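Local atomic coordinates of type II restriction enzyme NgoMIV (PDB entry 1FIU), a protein that cleaves double-stranded DNA within the sequence 5'-GCCGGC-3', after the first G, as a magnesium-dependent homotetramer. Residues Arg9-His13 and Phe244-Glu248; Ser40-Ala44 and Glu222-Ser226; Ala106-Ala112 and Asn176-Leu180; Ala198-Leu203 and Thr235-Asp239. All blocks are in the same frame, centred on the assembly; numbering follows the deposited sequence.

Contact 1 of 4, residues Arg9-His13 and Phe244-Glu248; sequences RRIFH and FALYE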
loop_
_atom_site.group_PDB
_atom_site.type_symbol
_atom_site.label_atom_id
_atom_site.label_comp_id
_atom_site.label_asym_id
_atom_site.label_seq_id
_atom_site.Cartn_x
_atom_site.Cartn_y
_atom_site.Cartn_z
ATOM N N ARG I 9 -24.148 -24.297 -13.084
ATOM C CA ARG I 9 -22.873 -24.200 -13.798
ATOM C C ARG I 9 -23.078 -24.604 -15.256
ATOM O O ARG I 9 -22.522 -23.982 -16.165
ATOM C CB ARG I 9 -21.829 -25.109 -13.130
ATOM C CG ARG I 9 -20.403 -24.966 -13.670
ATOM C CD ARG I 9 -19.494 -25.945 -12.972
ATOM N NE ARG I 9 -18.082 -25.783 -13.294
ATOM C CZ ARG I 9 -17.446 -26.436 -14.269
ATOM N NH1 ARG I 9 -18.096 -27.307 -15.034
ATOM N NH2 ARG I 9 -16.153 -26.229 -14.459
ATOM N N ARG I 10 -23.899 -25.625 -15.484
ATOM C CA ARG I 10 -24.162 -26.052 -16.861
ATOM C C ARG I 10 -24.966 -25.005 -17.614
ATOM O O ARG I 10 -24.736 -24.759 -18.789
ATOM C CB ARG I 10 -24.881 -27.412 -16.857
ATOM C CG ARG I 10 -23.996 -28.478 -16.242
ATOM C CD ARG I 10 -24.578 -29.888 -16.261
ATOM N NE ARG I 10 -23.663 -30.818 -15.597
ATOM C CZ ARG I 10 -23.770 -32.142 -15.644
ATOM N NH1 ARG I 10 -24.756 -32.708 -16.330
ATOM N NH2 ARG I 10 -22.891 -32.904 -15.002
ATOM N N ILE I 11 -25.907 -24.364 -16.931
ATOM C CA ILE I 11 -26.704 -23.322 -17.547
ATOM C C ILE I 11 -25.793 -22.163 -17.955
ATOM O O ILE I 11 -25.975 -21.555 -19.006
ATOM C CB ILE I 11 -27.801 -22.834 -16.562
ATOM C CG1 ILE I 11 -28.870 -23.929 -16.411
ATOM C CG2 ILE I 11 -28.408 -21.523 -17.037
ATOM C CD1 ILE I 11 -29.879 -23.664 -15.300
ATOM N N PHE I 12 -24.820 -21.853 -17.104
ATOM C CA PHE I 12 -23.851 -20.792 -17.359
ATOM C C PHE I 12 -23.086 -21.118 -18.669
ATOM O O PHE I 12 -22.976 -20.286 -19.567
ATOM C CB PHE I 12 -22.928 -20.723 -16.126
ATOM C CG PHE I 12 -21.640 -19.967 -16.330
ATOM C CD1 PHE I 12 -21.610 -18.574 -16.353
ATOM C CD2 PHE I 12 -20.439 -20.663 -16.410
ATOM C CE1 PHE I 12 -20.399 -17.875 -16.454
ATOM C CE2 PHE I 12 -19.209 -19.973 -16.510
ATOM C CZ PHE I 12 -19.203 -18.581 -16.530
ATOM N N HIS I 13 -22.583 -22.347 -18.778
ATOM C CA HIS I 13 -21.854 -22.732 -19.987
ATOM C C HIS I 13 -22.755 -22.698 -21.220
ATOM O O HIS I 13 -22.347 -22.244 -22.296
ATOM C CB HIS I 13 -21.259 -24.128 -19.817
ATOM C CG HIS I 13 -20.083 -24.169 -18.897
ATOM N ND1 HIS I 13 -19.688 -25.316 -18.242
ATOM C CD2 HIS I 13 -19.206 -23.204 -18.537
ATOM C CE1 HIS I 13 -18.617 -25.054 -17.513
ATOM N NE2 HIS I 13 -18.303 -23.780 -17.676
ATOM N N PHE I 244 -13.807 -19.983 -15.422
ATOM C CA PHE I 244 -15.106 -20.364 -15.959
ATOM C C PHE I 244 -15.303 -21.860 -16.187
ATOM O O PHE I 244 -16.442 -22.327 -16.285
ATOM C CB PHE I 244 -15.405 -19.591 -17.263
ATOM C CG PHE I 244 -15.007 -20.317 -18.528
ATOM C CD1 PHE I 244 -15.967 -20.614 -19.494
ATOM C CD2 PHE I 244 -13.669 -20.665 -18.779
ATOM C CE1 PHE I 244 -15.607 -21.232 -20.697
ATOM C CE2 PHE I 244 -13.307 -21.287 -19.987
ATOM C CZ PHE I 244 -14.276 -21.564 -20.936
ATOM N N ALA I 245 -14.206 -22.615 -16.236
ATOM C CA ALA I 245 -14.307 -24.060 -16.469
ATOM C C ALA I 245 -13.076 -24.737 -15.896
ATOM O O ALA I 245 -12.289 -25.373 -16.602
ATOM C CB ALA I 245 -14.418 -24.322 -17.980
ATOM N N LEU I 246 -12.929 -24.644 -14.588
ATOM C CA LEU I 246 -11.744 -25.176 -13.955
ATOM C C LEU I 246 -11.520 -26.679 -14.095
ATOM O O LEU I 246 -10.391 -27.102 -14.348
ATOM C CB LEU I 246 -11.733 -24.806 -12.464
ATOM C CG LEU I 246 -10.351 -25.005 -11.817
ATOM C CD1 LEU I 246 -9.446 -23.806 -12.096
ATOM C CD2 LEU I 246 -10.505 -25.196 -10.335
ATOM N N TYR I 247 -12.584 -27.458 -13.909
ATOM C CA TYR I 247 -12.494 -28.916 -13.988
ATOM C C TYR I 247 -12.026 -29.355 -15.368
ATOM O O TYR I 247 -11.187 -30.258 -15.489
ATOM C CB TYR I 247 -13.854 -29.542 -13.685
ATOM C CG TYR I 247 -14.477 -29.047 -12.386
ATOM C CD1 TYR I 247 -15.866 -28.958 -12.258
ATOM C CD2 TYR I 247 -13.678 -28.635 -11.318
ATOM C CE1 TYR I 247 -16.449 -28.455 -11.096
ATOM C CE2 TYR I 247 -14.251 -28.128 -10.140
ATOM C CZ TYR I 247 -15.638 -28.038 -10.046
ATOM O OH TYR I 247 -16.225 -27.501 -8.920
ATOM N N GLU I 248 -12.568 -28.715 -16.394
ATOM C CA GLU I 248 -12.220 -29.036 -17.771
ATOM C C GLU I 248 -10.783 -28.621 -18.083
ATOM O O GLU I 248 -10.060 -29.347 -18.784
ATOM C CB GLU I 248 -13.207 -28.372 -18.725
ATOM C CG GLU I 248 -14.651 -28.854 -18.556
ATOM C CD GLU I 248 -15.385 -28.268 -17.341
ATOM O OE1 GLU I 248 -14.811 -27.421 -16.611
ATOM O OE2 GLU I 248 -16.554 -28.663 -17.129
#
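The ring nitrogen NE2 of H13 gives its hydrogen to the carbonyl oxygen of F244 over 2.7 Å, in a bond that is close to straight. This joins helix 4-18 to the turn between strand 240-243 of the mixed central sheet and helix 246-256, in a nuclease fold of the PD-(D/E)XK class. The same carbonyl oxygen lies in the plane of the F12 ring, 3.6 Å from CE2 of F12. H13 also turns its edge toward the face of the F244 ring in an offset edge-to-face pair, with the planes at 79°. A histidine suits this place because one ring supplies both a donor and an aromatic edge.

One turn earlier, R9 reaches across as an extended chain; CG stands opposite the backbone N (chi1 -173°), and the guanidinium arrives end-on at E248. NH1 bonds OE2 of E248 at 2.9 Å and NH2 bonds OE1 of E248 at 2.8 Å, each on the syn lone pair, so the two groups are held nearly coplanar. Arginine suits the place because NH1 and NH2 present two parallel N-H groups that match the two oxygens of a carboxylate. D276 takes its third side, NE, while also accepting from L246 N at the start of the helix. The buried guanidinium is sandwiched too: CE1 of H13 lies toward the rim of one face, and CD1 of Y247 sits 3.5 Å above the centre of the other.

Contact 2 of 4, residues Ser40-Ala44 and Glu222-Ser226; sequences SFNIA and EPTPS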
loop_
_atom_site.group_PDB
_atom_site.type_symbol
_atom_site.label_atom_id
_atom_site.label_comp_id
_atom_site.label_asym_id
_atom_site.label_seq_id
_atom_site.Cartn_x
_atom_site.Cartn_y
_atom_site.Cartn_z
ATOM N N SER I 40 -2.243 -22.627 -26.016
ATOM C CA SER I 40 -3.527 -21.938 -25.829
ATOM C C SER I 40 -4.582 -22.557 -26.751
ATOM O O SER I 40 -5.695 -22.879 -26.327
ATOM C CB SER I 40 -3.395 -20.443 -26.138
ATOM O OG SER I 40 -4.630 -19.749 -25.929
ATOM N N PHE I 41 -4.212 -22.713 -28.022
ATOM C CA PHE I 41 -5.081 -23.314 -29.034
ATOM C C PHE I 41 -5.590 -24.683 -28.594
ATOM O O PHE I 41 -6.793 -24.940 -28.623
ATOM C CB PHE I 41 -4.290 -23.465 -30.349
ATOM C CG PHE I 41 -5.071 -24.117 -31.460
ATOM C CD1 PHE I 41 -5.685 -23.340 -32.438
ATOM C CD2 PHE I 41 -5.190 -25.507 -31.522
ATOM C CE1 PHE I 41 -6.413 -23.939 -33.471
ATOM C CE2 PHE I 41 -5.923 -26.117 -32.551
ATOM C CZ PHE I 41 -6.529 -25.325 -33.524
ATOM N N ASN I 42 -4.675 -25.563 -28.188
ATOM C CA ASN I 42 -5.063 -26.907 -27.765
ATOM C C ASN I 42 -5.829 -26.984 -26.453
ATOM O O ASN I 42 -6.742 -27.810 -26.307
ATOM C CB ASN I 42 -3.842 -27.829 -27.689
ATOM C CG ASN I 42 -3.244 -28.086 -29.048
ATOM O OD1 ASN I 42 -3.975 -28.271 -30.020
ATOM N ND2 ASN I 42 -1.920 -28.102 -29.129
ATOM N N ILE I 43 -5.457 -26.148 -25.488
ATOM C CA ILE I 43 -6.159 -26.155 -24.212
ATOM C C ILE I 43 -7.601 -25.684 -24.434
ATOM O O ILE I 43 -8.542 -26.324 -23.986
ATOM C CB ILE I 43 -5.460 -25.242 -23.156
ATOM C CG1 ILE I 43 -4.108 -25.850 -22.748
ATOM C CG2 ILE I 43 -6.340 -25.117 -21.907
ATOM C CD1 ILE I 43 -3.269 -24.894 -21.916
ATOM N N ALA I 44 -7.770 -24.578 -25.147
ATOM C CA ALA I 44 -9.106 -24.046 -25.403
ATOM C C ALA I 44 -10.002 -25.035 -26.160
ATOM O O ALA I 44 -11.200 -25.144 -25.895
ATOM C CB ALA I 44 -9.005 -22.774 -26.166
ATOM N N GLU I 222 -9.919 -17.192 -19.526
ATOM C CA GLU I 222 -8.584 -17.369 -20.135
ATOM C C GLU I 222 -8.175 -18.846 -20.031
ATOM O O GLU I 222 -8.181 -19.435 -18.941
ATOM C CB GLU I 222 -7.562 -16.464 -19.425
ATOM C CG GLU I 222 -6.093 -16.791 -19.778
ATOM C CD GLU I 222 -5.825 -16.707 -21.273
ATOM O OE1 GLU I 222 -5.012 -17.521 -21.766
ATOM O OE2 GLU I 222 -6.409 -15.831 -21.956
ATOM N N PRO I 223 -7.759 -19.466 -21.153
ATOM C CA PRO I 223 -7.387 -20.882 -21.048
ATOM C C PRO I 223 -6.011 -21.235 -20.479
ATOM O O PRO I 223 -5.825 -22.328 -19.929
ATOM C CB PRO I 223 -7.541 -21.386 -22.498
ATOM C CG PRO I 223 -7.157 -20.194 -23.297
ATOM C CD PRO I 223 -7.867 -19.041 -22.559
ATOM N N THR I 224 -5.050 -20.328 -20.588
ATOM C CA THR I 224 -3.709 -20.669 -20.125
ATOM C C THR I 224 -3.324 -20.322 -18.693
ATOM O O THR I 224 -3.543 -19.203 -18.239
ATOM C CB THR I 224 -2.619 -20.071 -21.061
ATOM O OG1 THR I 224 -2.616 -18.637 -20.990
ATOM C CG2 THR I 224 -2.871 -20.508 -22.502
ATOM N N PRO I 225 -2.746 -21.288 -17.964
ATOM C CA PRO I 225 -2.329 -21.024 -16.585
ATOM C C PRO I 225 -1.361 -19.846 -16.502
ATOM O O PRO I 225 -1.406 -19.067 -15.542
ATOM C CB PRO I 225 -1.654 -22.344 -16.161
ATOM C CG PRO I 225 -2.518 -23.369 -16.876
ATOM C CD PRO I 225 -2.695 -22.740 -18.257
ATOM N N SER I 226 -0.477 -19.705 -17.495
ATOM C CA SER I 226 0.488 -18.607 -17.461
ATOM C C SER I 226 -0.205 -17.251 -17.463
ATOM O O SER I 226 0.142 -16.385 -16.662
ATOM C CB SER I 226 1.482 -18.694 -18.639
ATOM O OG SER I 226 0.824 -18.579 -19.878
HETATM O O HOH W 1 -4.441 -17.602 -24.304
#
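The puckered pyrrolidine ring of P223 is met along its CB-CG rim by three residues of helix 38-50. OG of S40 lies 3.7 Å from CG of P223, while CG2 of I43 and CB of A44 both approach CB of P223. The flat group here, the carboxylate of E222, receives T224 from both faces: on the anti side of OE1, the hydroxyl OG1 of T224 (2.8 Å from E222 OE1) comes from one face and the backbone N of T224 from the opposite one. A water completes the grip, donating to OE1 of E222 and lying 2.7 Å from OG of S40, whose hydroxyl is also bonded to D34 N.

T224 is the N-cap of helix 225-232. Its OG1 sits between the backbone N and the carbonyl carbon (chi1 67°), where it serves E222 and, weakly, R227 N. That leaves CG2 of T224 to pack 3.7 Å from CB of S40. P225 suits the first turn, where a missing N-H costs nothing, and its CD meets CD1 of I43 at 4.3 Å.

Across the interface, then, the helix and the turn after strand 215-220 share apolar packing and one water-mediated link but no direct hydrogen bond. CG2 of I43 lies 3.5 Å from O of P223, a buried carbonyl oxygen with no partner in the model. Shape rather than direct polar bonding joins the two segments.

Contact 3 of 4, residues Ala106-Ala112 and Asn176-Leu180; sequences ARYQQYA and NMPLL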
loop_
_atom_site.group_PDB
_atom_site.type_symbol
_atom_site.label_atom_id
_atom_site.label_comp_id
_atom_site.label_asym_id
_atom_site.label_seq_id
_atom_site.Cartn_x
_atom_site.Cartn_y
_atom_site.Cartn_z
ATOM N N ALA I 106 -20.047 5.321 -5.454
ATOM C CA ALA I 106 -20.344 6.301 -4.401
ATOM C C ALA I 106 -21.796 6.214 -3.955
ATOM O O ALA I 106 -22.205 6.916 -3.025
ATOM C CB ALA I 106 -20.016 7.730 -4.854
ATOM N N ARG I 107 -22.582 5.359 -4.602
ATOM C CA ARG I 107 -23.961 5.188 -4.169
ATOM C C ARG I 107 -23.993 4.215 -2.991
ATOM O O ARG I 107 -25.045 4.005 -2.387
ATOM C CB ARG I 107 -24.828 4.632 -5.304
ATOM C CG ARG I 107 -24.734 5.470 -6.570
ATOM C CD ARG I 107 -25.945 5.319 -7.477
ATOM N NE ARG I 107 -26.218 3.943 -7.858
ATOM C CZ ARG I 107 -27.161 3.599 -8.730
ATOM N NH1 ARG I 107 -27.905 4.537 -9.297
ATOM N NH2 ARG I 107 -27.355 2.327 -9.044
ATOM N N TYR I 108 -22.834 3.646 -2.650
ATOM C CA TYR I 108 -22.755 2.676 -1.561
ATOM C C TYR I 108 -22.000 3.229 -0.375
ATOM O O TYR I 108 -21.082 4.039 -0.497
ATOM C CB TYR I 108 -22.137 1.372 -2.076
ATOM C CG TYR I 108 -22.934 0.916 -3.266
ATOM C CD1 TYR I 108 -22.459 1.107 -4.551
ATOM C CD2 TYR I 108 -24.247 0.474 -3.103
ATOM C CE1 TYR I 108 -23.290 0.886 -5.674
ATOM C CE2 TYR I 108 -25.080 0.256 -4.199
ATOM C CZ TYR I 108 -24.595 0.470 -5.481
ATOM O OH TYR I 108 -25.434 0.314 -6.565
ATOM N N GLN I 109 -22.425 2.780 0.783
ATOM C CA GLN I 109 -21.915 3.289 2.024
ATOM C C GLN I 109 -20.420 3.463 2.207
ATOM O O GLN I 109 -19.966 4.539 2.590
ATOM C CB GLN I 109 -22.478 2.439 3.138
ATOM C CG GLN I 109 -22.655 3.192 4.391
ATOM C CD GLN I 109 -23.456 2.403 5.391
ATOM O OE1 GLN I 109 -24.610 2.007 5.133
ATOM N NE2 GLN I 109 -22.855 2.155 6.540
ATOM N N GLN I 110 -19.646 2.415 1.925
ATOM C CA GLN I 110 -18.218 2.510 2.152
ATOM C C GLN I 110 -17.479 3.482 1.263
ATOM O O GLN I 110 -16.339 3.816 1.555
ATOM C CB GLN I 110 -17.545 1.135 2.021
ATOM C CG GLN I 110 -18.238 0.041 2.798
ATOM C CD GLN I 110 -19.080 -0.817 1.896
ATOM O OE1 GLN I 110 -20.055 -0.347 1.289
ATOM N NE2 GLN I 110 -18.687 -2.091 1.766
ATOM N N TYR I 111 -18.113 3.949 0.183
ATOM C CA TYR I 111 -17.447 4.870 -0.742
ATOM C C TYR I 111 -18.254 6.138 -1.058
ATOM O O TYR I 111 -17.905 6.888 -1.984
ATOM C CB TYR I 111 -17.143 4.135 -2.056
ATOM C CG TYR I 111 -16.279 2.893 -1.850
ATOM C CD1 TYR I 111 -16.858 1.632 -1.719
ATOM C CD2 TYR I 111 -14.901 3.012 -1.661
ATOM C CE1 TYR I 111 -16.078 0.502 -1.398
ATOM C CE2 TYR I 111 -14.107 1.886 -1.325
ATOM C CZ TYR I 111 -14.707 0.655 -1.199
ATOM O OH TYR I 111 -13.963 -0.435 -0.826
ATOM N N ALA I 112 -19.286 6.393 -0.268
ATOM C CA ALA I 112 -20.149 7.563 -0.519
ATOM C C ALA I 112 -19.399 8.889 -0.474
ATOM O O ALA I 112 -19.801 9.846 -1.136
ATOM C CB ALA I 112 -21.293 7.573 0.482
ATOM N N ASN I 176 -28.586 6.917 5.345
ATOM C CA ASN I 176 -27.715 5.853 4.891
ATOM C C ASN I 176 -28.064 5.137 3.577
ATOM O O ASN I 176 -29.227 5.010 3.197
ATOM C CB ASN I 176 -27.583 4.844 6.016
ATOM C CG ASN I 176 -26.499 3.848 5.758
ATOM O OD1 ASN I 176 -25.653 4.060 4.885
ATOM N ND2 ASN I 176 -26.500 2.756 6.513
ATOM N N MET I 177 -27.018 4.631 2.923
ATOM C CA MET I 177 -27.102 3.957 1.624
ATOM C C MET I 177 -26.840 2.455 1.697
ATOM O O MET I 177 -26.387 1.952 2.724
ATOM C CB MET I 177 -26.079 4.591 0.689
ATOM C CG MET I 177 -26.271 6.092 0.503
ATOM S SD MET I 177 -24.685 6.948 0.336
ATOM C CE MET I 177 -24.129 6.884 2.057
ATOM N N PRO I 178 -27.107 1.722 0.594
ATOM C CA PRO I 178 -26.866 0.276 0.608
ATOM C C PRO I 178 -25.371 0.013 0.758
ATOM O O PRO I 178 -24.562 0.896 0.528
ATOM C CB PRO I 178 -27.361 -0.186 -0.755
ATOM C CG PRO I 178 -28.324 0.872 -1.166
ATOM C CD PRO I 178 -27.700 2.140 -0.689
ATOM N N LEU I 179 -25.035 -1.213 1.122
ATOM C CA LEU I 179 -23.639 -1.624 1.310
ATOM C C LEU I 179 -23.112 -2.377 0.090
ATOM O O LEU I 179 -23.827 -3.168 -0.518
ATOM C CB LEU I 179 -23.541 -2.538 2.536
ATOM C CG LEU I 179 -23.762 -1.831 3.889
ATOM C CD1 LEU I 179 -24.331 -2.808 4.921
ATOM C CD2 LEU I 179 -22.417 -1.246 4.365
ATOM N N LEU I 180 -21.859 -2.107 -0.273
ATOM C CA LEU I 180 -21.234 -2.810 -1.398
ATOM C C LEU I 180 -20.696 -4.128 -0.820
ATOM O O LEU I 180 -19.830 -4.121 0.057
ATOM C CB LEU I 180 -20.105 -1.964 -2.011
ATOM C CG LEU I 180 -19.374 -2.636 -3.189
ATOM C CD1 LEU I 180 -20.391 -3.006 -4.272
ATOM C CD2 LEU I 180 -18.284 -1.707 -3.741
#
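Y108 and L180 form the apolar centre, with their CB atoms 3.9 Å apart. The Y108 ring passes P178, CD2 of Y108 lying 4.0 Å from CB of P178. With CG opposite the backbone N (chi1 179°) and chi2 at 56°, L180 sends CD2 to CE1 of Y111. Outside this core, the bent chain of M177 brings CE to within 3.3 Å of CB of A112, a tight carbon pair, to which A112 brings nothing larger than a methyl. The tyrosine hydroxyls lead elsewhere, Y108 OH to E104 and Y111 OH to the carbonyl of L205.

Polar bonds then fasten the two segments. The backbone N of Q109 donates to O of P178 at 2.9 Å, and the same oxygen lies at the edge of the Y108 ring. Q110, bent at chi2, uses both ends of its amide on one residue: OE1 accepts from the backbone N of L180 at 3.0 Å, and NE2 donates to O of L180 at 2.9 Å. Each bond falls on a lone pair in the carbonyl plane and is nearly straight (168°). Glutamine suits this task because its amide offers the same donor and acceptor pair as a peptide group. Q110 thus mimics a neighbouring strand at the entry to strand 179-187, the central-sheet strand that later carries the magnesium ligand C186, as in the PD-(D/E)XK nuclease fold.

Contact 4 of 4, residues Ala198-Leu203 and Thr235-Asp239; sequences ARSEGL and TGEID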
loop_
_atom_site.group_PDB
_atom_site.type_symbol
_atom_site.label_atom_id
_atom_site.label_comp_id
_atom_site.label_asym_id
_atom_site.label_seq_id
_atom_site.Cartn_x
_atom_site.Cartn_y
_atom_site.Cartn_z
ATOM N N ALA I 198 -7.079 -4.945 -12.771
ATOM C CA ALA I 198 -7.834 -5.589 -11.678
ATOM C C ALA I 198 -7.107 -5.279 -10.360
ATOM O O ALA I 198 -7.734 -5.114 -9.309
ATOM C CB ALA I 198 -7.920 -7.112 -11.899
ATOM N N ARG I 199 -5.782 -5.190 -10.418
ATOM C CA ARG I 199 -5.018 -4.870 -9.231
ATOM C C ARG I 199 -5.164 -3.410 -8.822
ATOM O O ARG I 199 -5.290 -3.106 -7.620
ATOM C CB ARG I 199 -3.516 -5.190 -9.419
ATOM C CG ARG I 199 -3.194 -6.680 -9.538
ATOM C CD ARG I 199 -1.674 -6.934 -9.567
ATOM N NE ARG I 199 -1.311 -8.269 -10.068
ATOM C CZ ARG I 199 -1.166 -9.367 -9.338
ATOM N NH1 ARG I 199 -1.353 -9.345 -8.019
ATOM N NH2 ARG I 199 -0.799 -10.501 -9.928
ATOM N N SER I 200 -5.139 -2.488 -9.787
ATOM C CA SER I 200 -5.259 -1.091 -9.422
ATOM C C SER I 200 -6.663 -0.786 -8.911
ATOM O O SER I 200 -6.824 -0.007 -7.951
ATOM C CB SER I 200 -4.868 -0.186 -10.596
ATOM O OG SER I 200 -5.660 -0.468 -11.727
ATOM N N GLU I 201 -7.673 -1.425 -9.503
ATOM C CA GLU I 201 -9.038 -1.200 -9.032
ATOM C C GLU I 201 -9.179 -1.783 -7.625
ATOM O O GLU I 201 -9.797 -1.161 -6.753
ATOM C CB GLU I 201 -10.044 -1.783 -10.044
ATOM C CG GLU I 201 -10.201 -0.814 -11.236
ATOM C CD GLU I 201 -11.092 -1.321 -12.381
ATOM O OE1 GLU I 201 -12.202 -1.834 -12.102
ATOM O OE2 GLU I 201 -10.679 -1.179 -13.562
ATOM N N GLY I 202 -8.590 -2.952 -7.383
ATOM C CA GLY I 202 -8.649 -3.540 -6.049
ATOM C C GLY I 202 -7.972 -2.644 -5.023
ATOM O O GLY I 202 -8.492 -2.470 -3.918
ATOM N N LEU I 203 -6.829 -2.044 -5.372
ATOM C CA LEU I 203 -6.144 -1.172 -4.418
ATOM C C LEU I 203 -6.940 0.076 -4.118
ATOM O O LEU I 203 -6.888 0.585 -2.989
ATOM C CB LEU I 203 -4.737 -0.805 -4.901
ATOM C CG LEU I 203 -3.783 -1.980 -4.633
ATOM C CD1 LEU I 203 -2.516 -1.816 -5.443
ATOM C CD2 LEU I 203 -3.476 -2.051 -3.131
ATOM N N THR I 235 -0.674 -11.557 -3.396
ATOM C CA THR I 235 -1.797 -11.211 -2.523
ATOM C C THR I 235 -1.800 -9.727 -2.221
ATOM O O THR I 235 -0.800 -9.034 -2.428
ATOM C CB THR I 235 -1.710 -11.962 -1.161
ATOM O OG1 THR I 235 -0.462 -11.665 -0.528
ATOM C CG2 THR I 235 -1.823 -13.465 -1.365
ATOM N N GLY I 236 -2.945 -9.242 -1.731
ATOM C CA GLY I 236 -3.065 -7.843 -1.346
ATOM C C GLY I 236 -4.095 -7.009 -2.092
ATOM O O GLY I 236 -4.641 -6.033 -1.549
ATOM N N GLU I 237 -4.344 -7.373 -3.339
ATOM C CA GLU I 237 -5.315 -6.638 -4.169
ATOM C C GLU I 237 -6.563 -7.452 -4.488
ATOM O O GLU I 237 -7.687 -6.971 -4.327
ATOM C CB GLU I 237 -4.681 -6.245 -5.505
ATOM C CG GLU I 237 -3.402 -5.425 -5.440
ATOM C CD GLU I 237 -2.115 -6.245 -5.521
ATOM O OE1 GLU I 237 -2.091 -7.395 -6.040
ATOM O OE2 GLU I 237 -1.096 -5.707 -5.065
ATOM N N ILE I 238 -6.336 -8.685 -4.932
ATOM C CA ILE I 238 -7.359 -9.623 -5.359
ATOM C C ILE I 238 -7.547 -10.750 -4.351
ATOM O O ILE I 238 -6.578 -11.454 -3.984
ATOM C CB ILE I 238 -6.946 -10.223 -6.744
ATOM C CG1 ILE I 238 -6.691 -9.090 -7.743
ATOM C CG2 ILE I 238 -7.988 -11.205 -7.256
ATOM C CD1 ILE I 238 -7.807 -8.136 -7.923
ATOM N N ASP I 239 -8.785 -10.949 -3.902
ATOM C CA ASP I 239 -9.055 -12.013 -2.929
ATOM C C ASP I 239 -8.774 -13.404 -3.500
ATOM O O ASP I 239 -8.148 -14.240 -2.840
ATOM C CB ASP I 239 -10.522 -12.009 -2.475
ATOM C CG ASP I 239 -10.925 -10.732 -1.735
ATOM O OD1 ASP I 239 -10.076 -9.866 -1.484
ATOM O OD2 ASP I 239 -12.119 -10.621 -1.423
#
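R199 and E237 cross obliquely, with the guanidinium and carboxylate planes 81° apart and one bond, from NH1 to OE1, in place of a paired coplanar grip. NH1 of R199 donates to OE1 of E237 at 2.9 Å; the oxygen lies in the guanidinium plane and is approached nearly along its own C-O axis. With CG opposite its carbonyl carbon (chi1 -56°), E237 lays CG against the helix, and the bend at chi2 (95°) turns the carboxylate to the arginine. The long R199 chain can serve several partners at once: NE goes to Q196, and NH2 goes to the carbonyls of S230 and L233.

The aliphatic half of E237 is used as well. CG of E237 packs 3.6 Å from CG of L203, while the other carboxylate oxygen, OE2, forms a salt bridge with R207 of the third subunit. L203 itself also packs on L203 of that subunit.

G202 brings the helix backbone close: its CA is 4.0 Å from O of E237, where a side-chain carbon would collide with that oxygen. I238, which packs on I216 and V218 of strand 215-220, brings CD1 to 3.3 Å from O of A198 and 4.1 Å from CB of A198, a small residue that leaves room for it.

R209 of the second subunit forms a salt bridge with D239. Helix 197-208, the connection of the beta-alpha-beta crossover between strands 179-187 and 215-220, is thus clamped to the loop that closes the next crossover, 215-220 to 240-243, close to the magnesium site and at the meeting of three subunits in the tetramer.

Contacts 1, 2 and 4 are buried, whereas contact 3 is only partly so and lies on the other side of the chain's centre from contacts 1 and 2. Contacts 1 and 4 each centre on an arginine-glutamate bridge, two-pronged in the first and single in the second. Contacts 1, 3 and 4 all touch the second subunit, and contact 4 also the third. Contacts 2 and 4 both come within about 5 Å of the nucleic acid by nearest atoms, but contact 2 is apolar with one water and touches no other protein chain. Contact 3 adds backbone and amide bonds to an apolar centre. Strand 240-243 links contacts 4 and 1; strand 179-187, entered in contact 3, precedes the helix of contact 4.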